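Local coordinates for GDSL-like protein (Collinsella aerofaciens ATCC 25986, PDB 7BXD) that probably hydrolyses ester bonds as an acyl-hydrolase of the GDSL-like (SGNH hydrolase) family, at residues E89-I94 with D132-T137; V114-L119 with Q176-R181. One frame throughout, in Å; residues are numbered along the deposited sequence.

In the fold
Contact 1 and contact 2 lie within one SGNH-type domain, their centres about 18 Å apart and their nearest atoms about 7 Å apart. They do not touch. Helix 127-141 ties them together: 132-137 is part of it, and the loop 114-119 leads into it and bonds through its backbone to Phe-127 and Tyr-128 at its start. Both contacts are also linked to family motifs. Within segment 89-94, Arg-90 hydrogen-bonds the carbonyl of Gly-35, the glycine of the GDS motif, whose serine is the likely nucleophile. In contact 2, the loop 114-119 follows helix 107-111, which starts within the GxND motif, a usual source of oxyanion-hole groups in this family.

Contact 1. Residues E89-I94 with D132-T137; sequences ERLDGI and DYLIRT
Leu-91 reaches across to helix 127-141 and touches Leu-134, Thr-137 and, more loosely, Tyr-133. Leu-91 CB points at the helix but stays 4.5 Å from Leu-134 CD2. With CG anti to the backbone N (chi1 173°), the side chain extends toward the helix. Leu-91 CD1 turns back to its own segment and rests 3.8 Å from Ile-94 CD1. CD2 is the branch that meets segment 132-137. Leu-91 CD2 lies 3.6 Å from both CB and CG2 of Thr-137, so it sits against the flank of that side chain. Leu-91 CD2 is also 4.1 Å from Leu-134 CD2. It approaches the Tyr-133 ring obliquely, with Leu-91 CD2 4.4 Å from Tyr-133 CE1. Leu-91 also packs on Ile-138 and Arg-141, farther along.

The fold is the three-layer alpha/beta/alpha sandwich of SGNH hydrolases, built on one parallel sheet. Helix 127-141 lies in the beta-alpha-beta crossover from strand 100-104 to the neighbouring parallel strand 146-150. Segment 89-94 belongs to the link from strand 66-71 to strand 100-104, and its Leu-91 and Ile-94 also pack on Phe-34 of strand 30-35.

The Thr-137 hydroxyl points away from Leu-91, which is consistent with the methyl being the group that faces it. Thr-137 OG1 is anti to the carbonyl carbon (chi1 -55°) and donates to Tyr-133 O at 2.8 Å. The Thr-137 N-H reaches the same oxygen from the opposite face of the carbonyl plane. Two bonds therefore grip that oxygen. Thr-137 OG1 also sits 3.2 Å above the plane of the Tyr-133 ring, over its centre. Leu-134 packs further on Phe-87 and Ile-77.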
ATOM      1  N   GLU A  89       9.839  -1.019 -10.447  1.00 15.80           N
ATOM      2  CA  GLU A  89      10.145  -1.968 -11.510  1.00 16.73           C
ATOM      3  C   GLU A  89       8.891  -2.591 -12.116  1.00 16.32           C
ATOM      4  O   GLU A  89       8.883  -2.939 -13.310  1.00 17.06           O
ATOM      5  CB  GLU A  89      11.098  -3.035 -10.994  1.00 18.27           C
ATOM      6  CG  GLU A  89      12.525  -2.541 -10.806  1.00 19.71           C
ATOM      7  CD  GLU A  89      13.334  -3.367  -9.815  1.00 20.64           C
ATOM      8  OE1 GLU A  89      12.892  -3.544  -8.654  1.00 20.18           O
ATOM      9  OE2 GLU A  89      14.465  -3.808 -10.180  1.00 22.84           O
ATOM     10  N   ARG A  90       7.835  -2.782 -11.303  1.00 15.75           N
ATOM     11  CA  ARG A  90       6.619  -3.451 -11.763  1.00 15.69           C
ATOM     12  C   ARG A  90       5.677  -2.525 -12.523  1.00 15.41           C
ATOM     13  O   ARG A  90       4.767  -3.019 -13.205  1.00 15.91           O
ATOM     14  CB  ARG A  90       5.844  -4.052 -10.577  1.00 16.12           C
ATOM     15  CG  ARG A  90       6.541  -5.280  -9.966  1.00 17.59           C
ATOM     16  CD  ARG A  90       5.542  -6.038  -9.090  1.00 20.59           C
ATOM     17  NE  ARG A  90       5.334  -5.256  -7.885  1.00 20.06           N
ATOM     18  CZ  ARG A  90       4.167  -4.931  -7.289  1.00 17.68           C
ATOM     19  NH1 ARG A  90       2.962  -5.263  -7.766  1.00 18.21           N
ATOM     20  NH2 ARG A  90       4.245  -4.252  -6.166  1.00 16.50           N
ATOM     21  N   LEU A  91       5.816  -1.197 -12.376  1.00 15.18           N
ATOM     22  CA  LEU A  91       4.746  -0.302 -12.830  1.00 14.86           C
ATOM     23  C   LEU A  91       4.431  -0.480 -14.324  1.00 14.80           C
ATOM     24  O   LEU A  91       3.259  -0.496 -14.731  1.00 15.51           O
ATOM     25  CB  LEU A  91       5.115   1.146 -12.505  1.00 15.55           C
ATOM     26  CG  LEU A  91       4.171   2.212 -13.054  1.00 15.61           C
ATOM     27  CD1 LEU A  91       2.765   2.042 -12.526  1.00 15.86           C
ATOM     28  CD2 LEU A  91       4.729   3.581 -12.687  1.00 16.71           C
ATOM     29  N   ASP A  92       5.463  -0.564 -15.172  1.00 15.62           N
ATOM     30  CA  ASP A  92       5.181  -0.559 -16.599  1.00 16.65           C
ATOM     31  C   ASP A  92       4.387  -1.779 -17.031  1.00 16.75           C
ATOM     32  O   ASP A  92       3.741  -1.745 -18.098  1.00 17.95           O
ATOM     33  CB  ASP A  92       6.474  -0.516 -17.425  1.00 19.55           C
ATOM     34  CG  ASP A  92       6.248  -0.075 -18.877  1.00 23.67           C
ATOM     35  OD1 ASP A  92       5.771   1.068 -19.088  1.00 25.39           O
ATOM     36  OD2 ASP A  92       6.577  -0.845 -19.805  1.00 25.93           O
ATOM     37  N   GLY A  93       4.414  -2.856 -16.233  1.00 16.41           N
ATOM     38  CA  GLY A  93       3.709  -4.087 -16.538  1.00 15.81           C
ATOM     39  C   GLY A  93       2.304  -4.206 -15.993  1.00 15.38           C
ATOM     40  O   GLY A  93       1.670  -5.254 -16.198  1.00 16.25           O
ATOM     41  N   ILE A  94       1.785  -3.196 -15.271  1.00 15.13           N
ATOM     42  CA  ILE A  94       0.406  -3.250 -14.766  1.00 14.91           C
ATOM     43  C   ILE A  94      -0.507  -2.524 -15.744  1.00 15.16           C
ATOM     44  O   ILE A  94      -0.077  -1.789 -16.632  1.00 16.44           O
ATOM     45  CB  ILE A  94       0.263  -2.715 -13.325  1.00 15.28           C
ATOM     46  CG1 ILE A  94       0.259  -1.178 -13.274  1.00 15.73           C
ATOM     47  CG2 ILE A  94       1.346  -3.314 -12.404  1.00 15.62           C
ATOM     48  CD1 ILE A  94       0.071  -0.608 -11.852  1.00 16.39           C
ATOM     49  N   ASP A 132       8.205   9.622  -5.761  1.00 13.27           N
ATOM     50  CA  ASP A 132       8.182  10.632  -6.814  1.00 13.80           C
ATOM     51  C   ASP A 132       8.089   9.977  -8.190  1.00 13.53           C
ATOM     52  O   ASP A 132       7.285  10.392  -9.038  1.00 14.23           O
ATOM     53  CB  ASP A 132       9.435  11.502  -6.651  1.00 14.24           C
ATOM     54  CG  ASP A 132       9.492  12.649  -7.631  1.00 15.42           C
ATOM     55  OD1 ASP A 132       8.892  13.701  -7.321  1.00 16.59           O
ATOM     56  OD2 ASP A 132      10.135  12.489  -8.691  1.00 17.20           O
ATOM     57  N   TYR A 133       8.917   8.959  -8.433  1.00 14.22           N
ATOM     58  CA  TYR A 133       8.852   8.241  -9.713  1.00 14.66           C
ATOM     59  C   TYR A 133       7.464   7.682  -9.966  1.00 13.75           C
ATOM     60  O   TYR A 133       6.948   7.771 -11.088  1.00 14.24           O
ATOM     61  CB  TYR A 133       9.886   7.109  -9.744  1.00 15.75           C
ATOM     62  CG  TYR A 133       9.857   6.340 -11.034  1.00 16.29           C
ATOM     63  CD1 TYR A 133       9.018   5.223 -11.182  1.00 16.47           C
ATOM     64  CD2 TYR A 133      10.687   6.718 -12.108  1.00 18.57           C
ATOM     65  CE1 TYR A 133       8.980   4.525 -12.361  1.00 17.96           C
ATOM     66  CE2 TYR A 133      10.658   6.018 -13.297  1.00 19.73           C
ATOM     67  CZ  TYR A 133       9.799   4.929 -13.420  1.00 19.49           C
ATOM     68  OH  TYR A 133       9.769   4.228 -14.629  1.00 21.35           O
ATOM     69  N   LEU A 134       6.870   7.022  -8.966  1.00 13.96           N
ATOM     70  CA  LEU A 134       5.559   6.416  -9.196  1.00 14.07           C
ATOM     71  C   LEU A 134       4.535   7.458  -9.591  1.00 13.58           C
ATOM     72  O   LEU A 134       3.738   7.239 -10.510  1.00 14.38           O
ATOM     73  CB  LEU A 134       5.063   5.663  -7.963  1.00 14.34           C
ATOM     74  CG  LEU A 134       5.786   4.363  -7.565  1.00 14.95           C
ATOM     75  CD1 LEU A 134       5.015   3.751  -6.391  1.00 16.12           C
ATOM     76  CD2 LEU A 134       5.859   3.386  -8.723  1.00 14.97           C
ATOM     77  N   ILE A 135       4.504   8.608  -8.902  1.00 13.19           N
ATOM     78  CA  ILE A 135       3.470   9.583  -9.218  1.00 13.35           C
ATOM     79  C   ILE A 135       3.680  10.147 -10.615  1.00 13.71           C
ATOM     80  O   ILE A 135       2.728  10.247 -11.410  1.00 14.70           O
ATOM     81  CB  ILE A 135       3.409  10.696  -8.154  1.00 13.42           C
ATOM     82  CG1 ILE A 135       2.937  10.085  -6.816  1.00 13.67           C
ATOM     83  CG2 ILE A 135       2.490  11.839  -8.630  1.00 14.10           C
ATOM     84  CD1 ILE A 135       3.162  10.965  -5.610  1.00 14.82           C
ATOM     85  N   ARG A 136       4.930  10.494 -10.948  1.00 14.23           N
ATOM     86  CA  ARG A 136       5.200  11.031 -12.289  1.00 15.20           C
ATOM     87  C   ARG A 136       4.848  10.008 -13.358  1.00 14.12           C
ATOM     88  O   ARG A 136       4.315  10.355 -14.429  1.00 15.08           O
ATOM     89  CB  ARG A 136       6.673  11.442 -12.413  1.00 16.52           C
ATOM     90  CG  ARG A 136       7.034  12.705 -11.622  1.00 18.35           C
ATOM     91  CD  ARG A 136       8.502  13.120 -11.918  1.00 21.27           C
ATOM     92  NE  ARG A 136       9.492  12.221 -11.315  1.00 24.43           N
ATOM     93  CZ  ARG A 136      10.285  11.363 -11.971  1.00 27.54           C
ATOM     94  NH1 ARG A 136      10.220  11.243 -13.290  1.00 29.52           N
ATOM     95  NH2 ARG A 136      11.152  10.610 -11.287  1.00 29.19           N
ATOM     96  N   THR A 137       5.195   8.742 -13.112  1.00 14.21           N
ATOM     97  CA  THR A 137       5.139   7.757 -14.191  1.00 14.74           C
ATOM     98  C   THR A 137       3.720   7.209 -14.360  1.00 14.61           C
ATOM     99  O   THR A 137       3.267   6.951 -15.487  1.00 15.62           O
ATOM    100  CB  THR A 137       6.185   6.663 -13.946  1.00 15.65           C
ATOM    101  OG1 THR A 137       7.460   7.296 -13.792  1.00 16.17           O
ATOM    102  CG2 THR A 137       6.255   5.685 -15.123  1.00 17.34           C
TER

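Contact 2. Residues V114-L119 with Q176-R181; sequences VPLGEL and QAAYVR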
ATOM      1  N   VAL A 114      15.250   0.463   3.064  1.00 17.00           N
ATOM      2  CA  VAL A 114      15.401   1.356   1.906  1.00 16.48           C
ATOM      3  C   VAL A 114      15.843   2.730   2.404  1.00 16.24           C
ATOM      4  O   VAL A 114      15.185   3.303   3.296  1.00 16.01           O
ATOM      5  CB  VAL A 114      14.064   1.447   1.155  1.00 16.10           C
ATOM      6  CG1 VAL A 114      14.034   2.645   0.213  1.00 16.24           C
ATOM      7  CG2 VAL A 114      13.823   0.146   0.418  1.00 16.64           C
ATOM      8  N   PRO A 115      16.934   3.288   1.887  1.00 16.72           N
ATOM      9  CA  PRO A 115      17.332   4.638   2.306  1.00 17.44           C
ATOM     10  C   PRO A 115      16.217   5.647   2.055  1.00 16.15           C
ATOM     11  O   PRO A 115      15.554   5.623   1.016  1.00 16.43           O
ATOM     12  CB  PRO A 115      18.565   4.929   1.439  1.00 19.39           C
ATOM     13  CG  PRO A 115      19.099   3.565   1.033  1.00 21.43           C
ATOM     14  CD  PRO A 115      17.829   2.748   0.848  1.00 18.77           C
ATOM     15  N   LEU A 116      16.032   6.575   2.990  1.00 16.07           N
ATOM     16  CA  LEU A 116      14.901   7.487   2.873  1.00 16.24           C
ATOM     17  C   LEU A 116      15.114   8.520   1.767  1.00 15.62           C
ATOM     18  O   LEU A 116      14.206   8.793   0.985  1.00 16.76           O
ATOM     19  CB  LEU A 116      14.660   8.145   4.232  1.00 17.77           C
ATOM     20  CG  LEU A 116      13.326   8.838   4.413  1.00 18.67           C
ATOM     21  CD1 LEU A 116      12.179   7.802   4.506  1.00 17.71           C
ATOM     22  CD2 LEU A 116      13.322   9.720   5.670  1.00 20.24           C
ATOM     23  N   GLY A 117      16.315   9.129   1.719  1.00 16.08           N
ATOM     24  CA  GLY A 117      16.578  10.317   0.922  1.00 16.98           C
ATOM     25  C   GLY A 117      15.908  11.547   1.513  1.00 16.34           C
ATOM     26  O   GLY A 117      15.503  11.564   2.686  1.00 16.76           O
ATOM     27  N   GLU A 118      15.799  12.585   0.676  1.00 17.03           N
ATOM     28  CA  GLU A 118      15.192  13.856   1.048  1.00 17.58           C
ATOM     29  C   GLU A 118      14.133  14.211   0.016  1.00 15.96           C
ATOM     30  O   GLU A 118      14.206  13.782  -1.139  1.00 16.38           O
ATOM     31  CB  GLU A 118      16.219  15.011   0.986  1.00 20.35           C
ATOM     32  CG  GLU A 118      17.348  14.924   1.947  1.00 23.62           C
ATOM     33  CD  GLU A 118      18.267  16.135   1.800  1.00 26.45           C
ATOM     34  OE1 GLU A 118      19.386  16.049   2.261  1.00 24.76           O
ATOM     35  OE2 GLU A 118      17.891  17.148   1.148  1.00 31.17           O
ATOM     36  N   LEU A 119      13.185  15.068   0.415  1.00 17.35           N
ATOM     37  CA  LEU A 119      12.184  15.554  -0.526  1.00 17.42           C
ATOM     38  C   LEU A 119      12.887  16.259  -1.685  1.00 16.98           C
ATOM     39  O   LEU A 119      13.704  17.164  -1.483  1.00 19.15           O
ATOM     40  CB  LEU A 119      11.232  16.515   0.179  1.00 18.13           C
ATOM     41  CG  LEU A 119      10.082  17.086  -0.652  1.00 18.78           C
ATOM     42  CD1 LEU A 119       9.175  16.004  -1.210  1.00 18.54           C
ATOM     43  CD2 LEU A 119       9.264  18.104   0.169  1.00 20.28           C
ATOM     44  N   GLN A 176       8.740   3.591  11.142  1.00 14.97           N
ATOM     45  CA  GLN A 176       7.851   3.603   9.990  1.00 14.23           C
ATOM     46  C   GLN A 176       7.276   4.987   9.737  1.00 13.65           C
ATOM     47  O   GLN A 176       6.977   5.334   8.587  1.00 14.11           O
ATOM     48  CB  GLN A 176       6.754   2.579  10.214  1.00 14.43           C
ATOM     49  CG  GLN A 176       5.882   2.351   8.989  1.00 14.54           C
ATOM     50  CD  GLN A 176       4.918   1.178   9.152  1.00 15.00           C
ATOM     51  OE1 GLN A 176       5.203   0.257   9.913  1.00 17.54           O
ATOM     52  NE2 GLN A 176       3.811   1.177   8.423  1.00 15.62           N
ATOM     53  N   ALA A 177       7.087   5.775  10.795  1.00 13.91           N
ATOM     54  CA  ALA A 177       6.540   7.119  10.646  1.00 14.47           C
ATOM     55  C   ALA A 177       7.373   7.986   9.722  1.00 13.81           C
ATOM     56  O   ALA A 177       6.811   8.855   9.042  1.00 14.31           O
ATOM     57  CB  ALA A 177       6.397   7.795  12.010  1.00 15.70           C
ATOM     58  N   ALA A 178       8.708   7.792   9.672  1.00 14.03           N
ATOM     59  CA  ALA A 178       9.530   8.592   8.762  1.00 14.53           C
ATOM     60  C   ALA A 178       9.149   8.303   7.313  1.00 13.44           C
ATOM     61  O   ALA A 178       9.173   9.207   6.458  1.00 14.35           O
ATOM     62  CB  ALA A 178      11.017   8.296   8.997  1.00 16.33           C
ATOM     63  N   TYR A 179       8.892   7.022   6.992  1.00 13.39           N
ATOM     64  CA  TYR A 179       8.482   6.649   5.645  1.00 13.31           C
ATOM     65  C   TYR A 179       7.086   7.201   5.340  1.00 13.09           C
ATOM     66  O   TYR A 179       6.833   7.695   4.227  1.00 13.59           O
ATOM     67  CB  TYR A 179       8.539   5.119   5.466  1.00 14.40           C
ATOM     68  CG  TYR A 179       9.952   4.579   5.502  1.00 13.81           C
ATOM     69  CD1 TYR A 179      10.620   4.400   6.729  1.00 14.29           C
ATOM     70  CD2 TYR A 179      10.630   4.300   4.325  1.00 13.93           C
ATOM     71  CE1 TYR A 179      11.933   3.947   6.756  1.00 14.46           C
ATOM     72  CE2 TYR A 179      11.965   3.850   4.340  1.00 14.57           C
ATOM     73  CZ  TYR A 179      12.608   3.682   5.569  1.00 13.93           C
ATOM     74  OH  TYR A 179      13.900   3.223   5.643  1.00 15.36           O
ATOM     75  N   VAL A 180       6.163   7.113   6.299  1.00 12.97           N
ATOM     76  CA  VAL A 180       4.832   7.679   6.094  1.00 12.65           C
ATOM     77  C   VAL A 180       4.923   9.174   5.809  1.00 13.06           C
ATOM     78  O   VAL A 180       4.285   9.687   4.884  1.00 13.32           O
ATOM     79  CB  VAL A 180       3.909   7.363   7.291  1.00 13.38           C
ATOM     80  CG1 VAL A 180       2.579   8.038   7.120  1.00 14.42           C
ATOM     81  CG2 VAL A 180       3.713   5.819   7.429  1.00 14.32           C
ATOM     82  N   ARG A 181       5.718   9.901   6.601  1.00 13.23           N
ATOM     83  CA  ARG A 181       5.854  11.344   6.391  1.00 13.72           C
ATOM     84  C   ARG A 181       6.410  11.621   5.017  1.00 13.33           C
ATOM     85  O   ARG A 181       5.967  12.554   4.334  1.00 14.07           O
ATOM     86  CB  ARG A 181       6.765  11.924   7.474  1.00 16.55           C
ATOM     87  CG  ARG A 181       6.065  12.184   8.786  1.00 22.89           C
ATOM     88  CD  ARG A 181       6.896  13.122   9.707  1.00 28.51           C
ATOM     89  NE  ARG A 181       8.282  12.677   9.884  1.00 32.40           N
ATOM     90  CZ  ARG A 181       8.695  11.789  10.783  1.00 34.88           C
ATOM     91  NH1 ARG A 181       7.835  11.239  11.630  1.00 35.72           N
ATOM     92  NH2 ARG A 181       9.981  11.456  10.833  1.00 35.97           N
TER
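Tyr-179 and Leu-116 carry most of this contact, with Val-114 and Ala-178 beside them.

One hydrogen bond joins the segments. Tyr-179 OH donates to the backbone carbonyl Val-114 O at 2.7 Å. The angle at the oxygen (C=O...OH) is 150°, and the donor is tilted 21° from the carbonyl plane. Seen from the ring, Val-114 O lies at the edge and in the ring plane, 3.4 Å from Tyr-179 CE2. The buried phenol thus has a firm acceptor. Asn-170 adds a weak bond to the same hydroxyl.

The second interaction is a CH-pi contact. Leu-116 CD1 sits over one face of the Tyr-179 ring, 3.9 Å from its centroid and 14° off the ring normal. The leucine is brought there by its first torsion, which sets CG anti to the backbone N. Phe-127 meets the same tyrosine ring edge-to-face. Bonded at its hydroxyl and covered by a methyl, the ring is probably held in one orientation.

The remaining contacts are van der Waals. Leu-116 CD2 and Ala-178 CB form an apolar pair at 4.3 Å. Leu-116 CD1, besides meeting the ring, comes within 3.8 Å of the carbonyl oxygen Ala-178 O. Both leucine methyls therefore rest on the first turn of helix 176-189. Leu-174 touches both Leu-116 and Tyr-179.

Val-114 packs on Asp-109, and Tyr-179 on Phe-110, both in helix 107-111. The contact so fastens the loop after that helix to the start of helix 176-189. This places it beside the GxND block of the SGNH hydrolase fold, which in relatives helps to form the oxyanion hole.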